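Guanine deaminase (Escherichia coli, PDB 6OHB) catalyses the zinc-dependent hydrolytic deamination of guanine to xanthine and ammonia, the first step of guanine degradation. Local coordinates at residues L99-K104 and I328-T333; V168-D171 and Y177-D180; H187-L192 and L202-T207. One frame throughout, in Å; residues are numbered along the deposited sequence.

Contact 1: L99-K104 and I328-T333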
loop_
_atom_site.group_PDB
_atom_site.type_symbol
_atom_site.label_atom_id
_atom_site.label_comp_id
_atom_site.label_asym_id
_atom_site.label_seq_id
_atom_site.Cartn_x
_atom_site.Cartn_y
_atom_site.Cartn_z
ATOM N N LEU A 99 17.589 -3.951 13.918
ATOM C CA LEU A 99 19.036 -4.044 14.107
ATOM C C LEU A 99 19.650 -5.090 13.182
ATOM O O LEU A 99 20.702 -4.855 12.563
ATOM C CB LEU A 99 19.356 -4.364 15.567
ATOM N N GLU A 100 18.990 -6.242 13.046
ATOM C CA GLU A 100 19.443 -7.235 12.082
ATOM C C GLU A 100 19.244 -6.758 10.649
ATOM O O GLU A 100 20.053 -7.087 9.774
ATOM C CB GLU A 100 18.732 -8.559 12.328
ATOM N N TRP A 101 18.181 -5.990 10.385
ATOM C CA TRP A 101 18.019 -5.377 9.068
ATOM C C TRP A 101 19.192 -4.460 8.760
ATOM O O TRP A 101 19.689 -4.427 7.627
ATOM C CB TRP A 101 16.702 -4.597 9.006
ATOM C CG TRP A 101 16.494 -3.798 7.748
ATOM C CD1 TRP A 101 17.007 -2.563 7.459
ATOM C CD2 TRP A 101 15.696 -4.174 6.617
ATOM N NE1 TRP A 101 16.586 -2.155 6.215
ATOM C CE2 TRP A 101 15.779 -3.125 5.678
ATOM C CE3 TRP A 101 14.921 -5.296 6.308
ATOM C CZ2 TRP A 101 15.117 -3.166 4.449
ATOM C CZ3 TRP A 101 14.264 -5.336 5.086
ATOM C CH2 TRP A 101 14.367 -4.278 4.173
ATOM N N LEU A 102 19.648 -3.716 9.765
ATOM C CA LEU A 102 20.778 -2.814 9.588
ATOM C C LEU A 102 22.043 -3.595 9.270
ATOM O O LEU A 102 22.787 -3.246 8.347
ATOM C CB LEU A 102 20.964 -1.965 10.848
ATOM C CG LEU A 102 20.169 -0.662 10.921
ATOM C CD1 LEU A 102 20.106 -0.176 12.354
ATOM C CD2 LEU A 102 20.784 0.395 10.020
ATOM N N ASN A 103 22.298 -4.669 10.018
ATOM C CA ASN A 103 23.559 -5.378 9.818
ATOM C C ASN A 103 23.562 -6.294 8.595
ATOM O O ASN A 103 24.636 -6.547 8.036
ATOM C CB ASN A 103 23.907 -6.201 11.065
ATOM C CG ASN A 103 24.107 -5.336 12.300
ATOM O OD1 ASN A 103 25.180 -4.767 12.507
ATOM N ND2 ASN A 103 23.073 -5.239 13.129
ATOM N N LYS A 104 22.400 -6.753 8.129
ATOM C CA LYS A 104 22.344 -7.686 7.008
ATOM C C LYS A 104 22.138 -7.021 5.655
ATOM O O LYS A 104 22.650 -7.522 4.649
ATOM C CB LYS A 104 21.241 -8.725 7.231
ATOM C CG LYS A 104 21.524 -9.652 8.398
ATOM C CD LYS A 104 20.750 -10.949 8.282
ATOM C CE LYS A 104 19.899 -11.195 9.515
ATOM N NZ LYS A 104 19.055 -12.406 9.338
ATOM N N ILE A 328 12.875 5.526 2.696
ATOM C CA ILE A 328 13.252 4.742 1.526
ATOM C C ILE A 328 14.531 4.000 1.853
ATOM O O ILE A 328 15.407 4.526 2.546
ATOM C CB ILE A 328 13.375 5.622 0.268
ATOM C CG1 ILE A 328 12.022 5.719 -0.428
ATOM C CG2 ILE A 328 14.428 5.092 -0.695
ATOM C CD1 ILE A 328 11.638 4.398 -1.095
ATOM N N GLY A 329 14.629 2.767 1.362
ATOM C CA GLY A 329 15.480 1.755 1.947
ATOM C C GLY A 329 14.586 0.733 2.628
ATOM O O GLY A 329 14.186 -0.261 2.012
ATOM N N ALA A 330 14.257 0.977 3.902
ATOM C CA ALA A 330 13.323 0.104 4.606
ATOM C C ALA A 330 11.914 0.290 4.068
ATOM O O ALA A 330 11.151 -0.676 3.951
ATOM C CB ALA A 330 13.369 0.367 6.111
ATOM N N GLY A 331 11.542 1.530 3.755
ATOM C CA GLY A 331 10.315 1.758 3.028
ATOM C C GLY A 331 10.453 1.354 1.573
ATOM O O GLY A 331 11.550 1.257 1.020
ATOM N N THR A 332 9.308 1.097 0.945
ATOM C CA THR A 332 9.280 0.551 -0.404
ATOM C C THR A 332 8.835 1.553 -1.462
ATOM O O THR A 332 8.814 1.204 -2.646
ATOM C CB THR A 332 8.392 -0.701 -0.460
ATOM O OG1 THR A 332 7.150 -0.457 0.209
ATOM C CG2 THR A 332 9.100 -1.886 0.195
ATOM N N THR A 333 8.419 2.759 -1.083
ATOM C CA THR A 333 7.928 3.699 -2.081
ATOM C C THR A 333 8.467 5.103 -1.825
ATOM O O THR A 333 8.647 5.508 -0.673
ATOM C CB THR A 333 6.393 3.703 -2.119
ATOM O OG1 THR A 333 5.946 4.529 -3.198
ATOM C CG2 THR A 333 5.808 4.211 -0.804
#
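Trp101 reaches from helix 98-111 to the loop at Gly329 and Ala330, and the evidence for this contact is almost wholly van der Waals: the two segments bury 95 Å² between them, without a hydrogen bond from one to the other. The apolar part is carried by one side of the indole. Its CZ2 lies 3.7 Å from Ala330 CA, an oblique approach, while NE1 of the same ring is 4.1 Å from the Ala330 methyl CB. The indole extends from the helix across to the loop because chi1 of 174° turns CG away from the backbone N, and the backbones stay well apart at 8.5 Å between Trp101 CA and Ala330 CA.

The polar part is slight. Gly329 O sits at the indole edge, near the ring plane, 3.9 Å from Trp101 CZ2; its hydrogen bond is made instead to Arg402 of the second subunit, which ties this loop to the dimer partner. Gly329 has phi 108° and psi -88°; at these angles a CB would collide with Ile328 O, which explains a glycine at this position.

Further packing round the indole comes from His105, edge-to-face, and from Met90 and Leu305. Segment 328-333 directly follows Asp327 in the chain, and Gly329 lies close to Gln87, probably a substrate-binding residue. In the amidohydrolase TIM barrel the active site lies at the C-terminal ends of the strands; here the loop after strand 321-324 brings in the zinc ligand Asp327, with segment 328-333 right behind it.

Contact 2: V168-D171 and Y177-D180; sequences VMMD and YLLD
Asp180 turns its carboxylate back onto the backbone of Met170, and a two-way polar link results. Asp180 N donates to Met170 O at 2.9 Å, nearly straight at 170°, the donor slightly tilted from the carbonyl plane. In return Met170 N donates a hydrogen bond to Asp180 OD2 at 3.2 Å, on the syn side of the carboxylate and 28° out of its plane; the approach to OD1 is only weak. Chi1 of 53° sets Asp180 CG between its own backbone N and carbonyl carbon, which folds the carboxylate toward the strand end.

Both carboxylate oxygens have further partners: OD2 forms a salt bridge with Lys167, and OD1 accepts from Gln218. Asp180 OD1 also lies 2.8 Å from Met170 O, two acceptors facing each other with no hydrogen bond. Asp171 directs its own carboxylate away, to Ser215. A water bridges two carbonyls, donating to Asp171 O at 2.7 Å and to Asp180 O at an unusually short, doubtful length.

The Met170 and Leu178 side chains cross obliquely, SD 3.9 Å from CD2; Leu179 CD2 lies against the backbone of Asp171.

Met170 also packs on Arg209, a likely substrate-binding residue. The Lys167 salt bridge would favour an ionised Asp180, although the approach of OD1 to Met170 O works against it; the bonding is consistent with Asp180 holding segment 177-180 against the end of strand 164-169 by backbone as well as carboxylate.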
loop_
_atom_site.group_PDB
_atom_site.type_symbol
_atom_site.label_atom_id
_atom_site.label_comp_id
_atom_site.label_asym_id
_atom_site.label_seq_id
_atom_site.Cartn_x
_atom_site.Cartn_y
_atom_site.Cartn_z
ATOM N N VAL A 168 26.715 11.056 6.863
ATOM C CA VAL A 168 26.445 10.229 8.031
ATOM C C VAL A 168 27.675 10.207 8.929
ATOM O O VAL A 168 28.804 10.020 8.458
ATOM C CB VAL A 168 26.047 8.808 7.608
ATOM C CG1 VAL A 168 25.860 7.925 8.833
ATOM C CG2 VAL A 168 24.786 8.828 6.768
ATOM N N MET A 169 27.465 10.444 10.222
ATOM C CA MET A 169 28.514 10.335 11.226
ATOM C C MET A 169 28.311 9.037 11.998
ATOM O O MET A 169 27.289 8.871 12.674
ATOM C CB MET A 169 28.485 11.546 12.161
ATOM C CG MET A 169 28.590 12.887 11.440
ATOM S SD MET A 169 28.391 14.321 12.524
ATOM C CE MET A 169 29.261 13.774 13.985
ATOM N N MET A 170 29.280 8.126 11.903
ATOM C CA MET A 170 29.213 6.851 12.618
ATOM C C MET A 170 30.619 6.279 12.754
ATOM O O MET A 170 31.267 5.985 11.744
ATOM C CB MET A 170 28.285 5.867 11.898
ATOM C CG MET A 170 28.478 5.802 10.391
ATOM S SD MET A 170 27.397 4.599 9.589
ATOM C CE MET A 170 27.494 3.243 10.748
ATOM N N ASP A 171 31.090 6.110 13.994
ATOM C CA ASP A 171 32.461 5.663 14.232
ATOM C C ASP A 171 32.565 4.361 15.023
ATOM O O ASP A 171 33.683 3.949 15.354
ATOM C CB ASP A 171 33.274 6.764 14.928
ATOM C CG ASP A 171 32.809 7.044 16.347
ATOM O OD1 ASP A 171 31.679 6.648 16.705
ATOM O OD2 ASP A 171 33.578 7.673 17.106
ATOM N N TYR A 177 34.255 -0.938 6.920
ATOM C CA TYR A 177 34.154 -0.213 5.659
ATOM C C TYR A 177 33.175 0.953 5.719
ATOM O O TYR A 177 33.121 1.738 4.768
ATOM C CB TYR A 177 33.770 -1.173 4.525
ATOM C CG TYR A 177 32.502 -1.976 4.745
ATOM C CD1 TYR A 177 31.249 -1.369 4.718
ATOM C CD2 TYR A 177 32.557 -3.349 4.955
ATOM C CE1 TYR A 177 30.092 -2.100 4.912
ATOM C CE2 TYR A 177 31.405 -4.089 5.146
ATOM C CZ TYR A 177 30.174 -3.460 5.123
ATOM O OH TYR A 177 29.022 -4.192 5.314
ATOM N N LEU A 178 32.402 1.085 6.800
ATOM C CA LEU A 178 31.381 2.121 6.912
ATOM C C LEU A 178 31.569 2.994 8.153
ATOM O O LEU A 178 30.611 3.624 8.612
ATOM C CB LEU A 178 29.987 1.493 6.915
ATOM C CG LEU A 178 28.900 2.293 6.197
ATOM C CD1 LEU A 178 28.987 2.080 4.694
ATOM C CD2 LEU A 178 27.520 1.931 6.726
ATOM N N LEU A 179 32.775 3.034 8.714
ATOM C CA LEU A 179 33.060 3.797 9.922
ATOM C C LEU A 179 33.970 4.976 9.615
ATOM O O LEU A 179 34.862 4.882 8.766
ATOM C CB LEU A 179 33.716 2.921 10.992
ATOM C CG LEU A 179 32.863 1.813 11.599
ATOM C CD1 LEU A 179 33.667 1.046 12.642
ATOM C CD2 LEU A 179 31.596 2.395 12.201
ATOM N N ASP A 180 33.735 6.089 10.306
ATOM C CA ASP A 180 34.674 7.195 10.332
ATOM C C ASP A 180 35.342 7.249 11.711
ATOM O O ASP A 180 35.302 6.274 12.477
ATOM C CB ASP A 180 33.946 8.495 9.952
ATOM C CG ASP A 180 32.693 8.750 10.789
ATOM O OD1 ASP A 180 32.677 8.406 11.989
ATOM O OD2 ASP A 180 31.717 9.310 10.241
HETATM O O HOH W 1 35.991 4.502 14.146
#

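Contact 3: H187-L192 and L202-T207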
loop_
_atom_site.group_PDB
_atom_site.type_symbol
_atom_site.label_atom_id
_atom_site.label_comp_id
_atom_site.label_asym_id
_atom_site.label_seq_id
_atom_site.Cartn_x
_atom_site.Cartn_y
_atom_site.Cartn_z
ATOM N N HIS A 187 35.715 16.998 10.522
ATOM C CA HIS A 187 36.327 17.771 9.444
ATOM C C HIS A 187 35.594 17.564 8.120
ATOM O O HIS A 187 35.408 18.518 7.354
ATOM C CB HIS A 187 37.808 17.419 9.334
ATOM C CG HIS A 187 38.620 17.913 10.492
ATOM N ND1 HIS A 187 38.799 19.255 10.755
ATOM C CD2 HIS A 187 39.279 17.248 11.470
ATOM C CE1 HIS A 187 39.542 19.395 11.838
ATOM N NE2 HIS A 187 39.846 18.191 12.292
ATOM N N GLN A 188 35.159 16.332 7.837
ATOM C CA GLN A 188 34.406 16.081 6.611
ATOM C C GLN A 188 33.064 16.807 6.628
ATOM O O GLN A 188 32.667 17.410 5.620
ATOM C CB GLN A 188 34.215 14.578 6.415
ATOM C CG GLN A 188 35.519 13.838 6.143
ATOM C CD GLN A 188 35.372 12.326 6.171
ATOM O OE1 GLN A 188 34.341 11.788 6.585
ATOM N NE2 GLN A 188 36.413 11.631 5.733
ATOM N N SER A 189 32.363 16.791 7.768
ATOM C CA SER A 189 31.095 17.509 7.838
ATOM C C SER A 189 31.307 19.017 7.720
ATOM O O SER A 189 30.501 19.714 7.092
ATOM C CB SER A 189 30.361 17.164 9.135
ATOM O OG SER A 189 30.063 15.779 9.209
ATOM N N LYS A 190 32.402 19.536 8.287
ATOM C CA LYS A 190 32.681 20.964 8.154
ATOM C C LYS A 190 32.967 21.337 6.704
ATOM O O LYS A 190 32.511 22.383 6.230
ATOM C CB LYS A 190 33.853 21.374 9.049
ATOM C CG LYS A 190 33.941 22.879 9.281
ATOM C CD LYS A 190 35.242 23.284 9.970
ATOM C CE LYS A 190 35.143 24.696 10.543
ATOM N NZ LYS A 190 36.461 25.262 10.939
ATOM N N GLU A 191 33.716 20.497 5.983
ATOM C CA GLU A 191 33.984 20.794 4.578
ATOM C C GLU A 191 32.700 20.769 3.757
ATOM O O GLU A 191 32.498 21.617 2.875
ATOM C CB GLU A 191 34.997 19.809 4.002
ATOM C CG GLU A 191 35.240 20.019 2.514
ATOM C CD GLU A 191 36.332 19.129 1.961
ATOM O OE1 GLU A 191 37.337 18.912 2.670
ATOM O OE2 GLU A 191 36.185 18.646 0.817
ATOM N N LEU A 192 31.814 19.810 4.035
ATOM C CA LEU A 192 30.551 19.768 3.303
ATOM C C LEU A 192 29.675 20.975 3.634
ATOM O O LEU A 192 28.998 21.514 2.748
ATOM C CB LEU A 192 29.829 18.451 3.586
ATOM C CG LEU A 192 30.558 17.255 2.959
ATOM C CD1 LEU A 192 30.042 15.937 3.505
ATOM C CD2 LEU A 192 30.460 17.286 1.436
ATOM N N LEU A 202 20.240 24.803 -1.418
ATOM C CA LEU A 202 20.683 23.633 -0.680
ATOM C C LEU A 202 20.924 23.981 0.784
ATOM O O LEU A 202 21.216 25.129 1.135
ATOM C CB LEU A 202 21.962 23.064 -1.295
ATOM C CG LEU A 202 21.857 22.646 -2.761
ATOM C CD1 LEU A 202 23.203 22.176 -3.286
ATOM C CD2 LEU A 202 20.801 21.557 -2.933
ATOM N N LEU A 203 20.782 22.973 1.642
ATOM C CA LEU A 203 20.963 23.127 3.078
ATOM C C LEU A 203 21.618 21.870 3.631
ATOM O O LEU A 203 21.413 20.769 3.112
ATOM C CB LEU A 203 19.626 23.383 3.790
ATOM C CG LEU A 203 18.814 24.591 3.311
ATOM C CD1 LEU A 203 17.364 24.506 3.766
ATOM C CD2 LEU A 203 19.456 25.884 3.793
ATOM N N TYR A 204 22.407 22.036 4.690
ATOM C CA TYR A 204 23.147 20.931 5.284
ATOM C C TYR A 204 22.548 20.536 6.629
ATOM O O TYR A 204 22.113 21.390 7.406
ATOM C CB TYR A 204 24.633 21.270 5.456
ATOM C CG TYR A 204 25.457 20.066 5.871
ATOM C CD1 TYR A 204 25.558 19.695 7.213
ATOM C CD2 TYR A 204 26.116 19.294 4.928
ATOM C CE1 TYR A 204 26.293 18.593 7.593
ATOM C CE2 TYR A 204 26.855 18.193 5.302
ATOM C CZ TYR A 204 26.937 17.845 6.634
ATOM O OH TYR A 204 27.669 16.748 7.014
ATOM N N ALA A 205 22.549 19.232 6.904
ATOM C CA ALA A 205 22.089 18.683 8.172
ATOM C C ALA A 205 23.211 17.878 8.811
ATOM O O ALA A 205 23.766 16.978 8.174
ATOM C CB ALA A 205 20.854 17.802 7.979
ATOM N N ILE A 206 23.555 18.211 10.055
ATOM C CA ILE A 206 24.477 17.382 10.822
ATOM C C ILE A 206 23.779 16.066 11.124
ATOM O O ILE A 206 22.748 16.035 11.806
ATOM C CB ILE A 206 24.922 18.083 12.110
ATOM C CG1 ILE A 206 25.679 19.370 11.786
ATOM C CG2 ILE A 206 25.791 17.147 12.936
ATOM C CD1 ILE A 206 25.318 20.514 12.695
ATOM N N THR A 207 24.333 14.969 10.615
ATOM C CA THR A 207 23.610 13.706 10.511
ATOM C C THR A 207 24.405 12.583 11.165
ATOM O O THR A 207 25.126 11.833 10.490
ATOM C CB THR A 207 23.310 13.382 9.045
ATOM O OG1 THR A 207 22.764 14.538 8.400
ATOM C CG2 THR A 207 22.318 12.263 8.937
#
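The helix segment 187-192 lies over the strand segment 202-207 with CA separations of 7.3 Å for Ser189 and Ile206 and 7.8 Å for Leu192 and Tyr204. Tyr204 is the strand side chain that makes the contact. Its ring extends from the strand beneath the helix, an orientation set by chi1 of -171°, which places CG anti to the backbone N. Leu192 CB comes obliquely onto the ring, 3.4 Å from Tyr204 CE2, a close apolar contact. Over one ring face stands the carbonyl oxygen of Ser189, with Ser189 O 4.1 Å from Tyr204 CZ.

At the far end of the ring the phenolic oxygen meets the serine: Tyr204 OH is 3.5 Å from Ser189 CB, and the serine hydroxyl is close enough for a weak interaction at most. Each hydroxyl has a firmer partner, Ser189 OG with Ser185 O and Tyr204 OH with the backbone N of Lys167. The phenol thus links strand 203-208 to strand 164-169 while its ring lies against Ser189 and Leu192 of the helix. A leucine in place of Tyr204 would probably leave Lys167 N without its acceptor and open a gap below Leu192 and Ser189.

Leu192 also packs against Lys167 and against Asp150 of helix 146-158, and Ser189 touches Met169 and, on helix 216-228, Leu225. Helix 182-196 is the crossover between parallel strands 164-169 and 203-208 in a beta-alpha-beta unit, bordered by helices 146-158 and 216-228 and packed on the parallel strands of the barrel.

Overall arrangement
Contact 1 spans the longest interval of sequence, and contacts 2 and 3 are nested within it, contact 2 closing before contact 3 opens. Contacts 2 and 3 are neighbours, with centres 14 Å apart, and join directly: Met169 N lies 2.7 Å from Thr207 O, a probable hydrogen bond between adjacent parallel strands 164-169 and 203-208. Contact 1 stays separate, its centre about 17 Å from that of contact 2 and 24 Å from that of contact 3. All belong to the amidohydrolase barrel. Contacts 1 and 2 involve loops that follow strands near the zinc and the probable substrate residues, whereas contact 3 packs a helix on the outer side of the barrel strands.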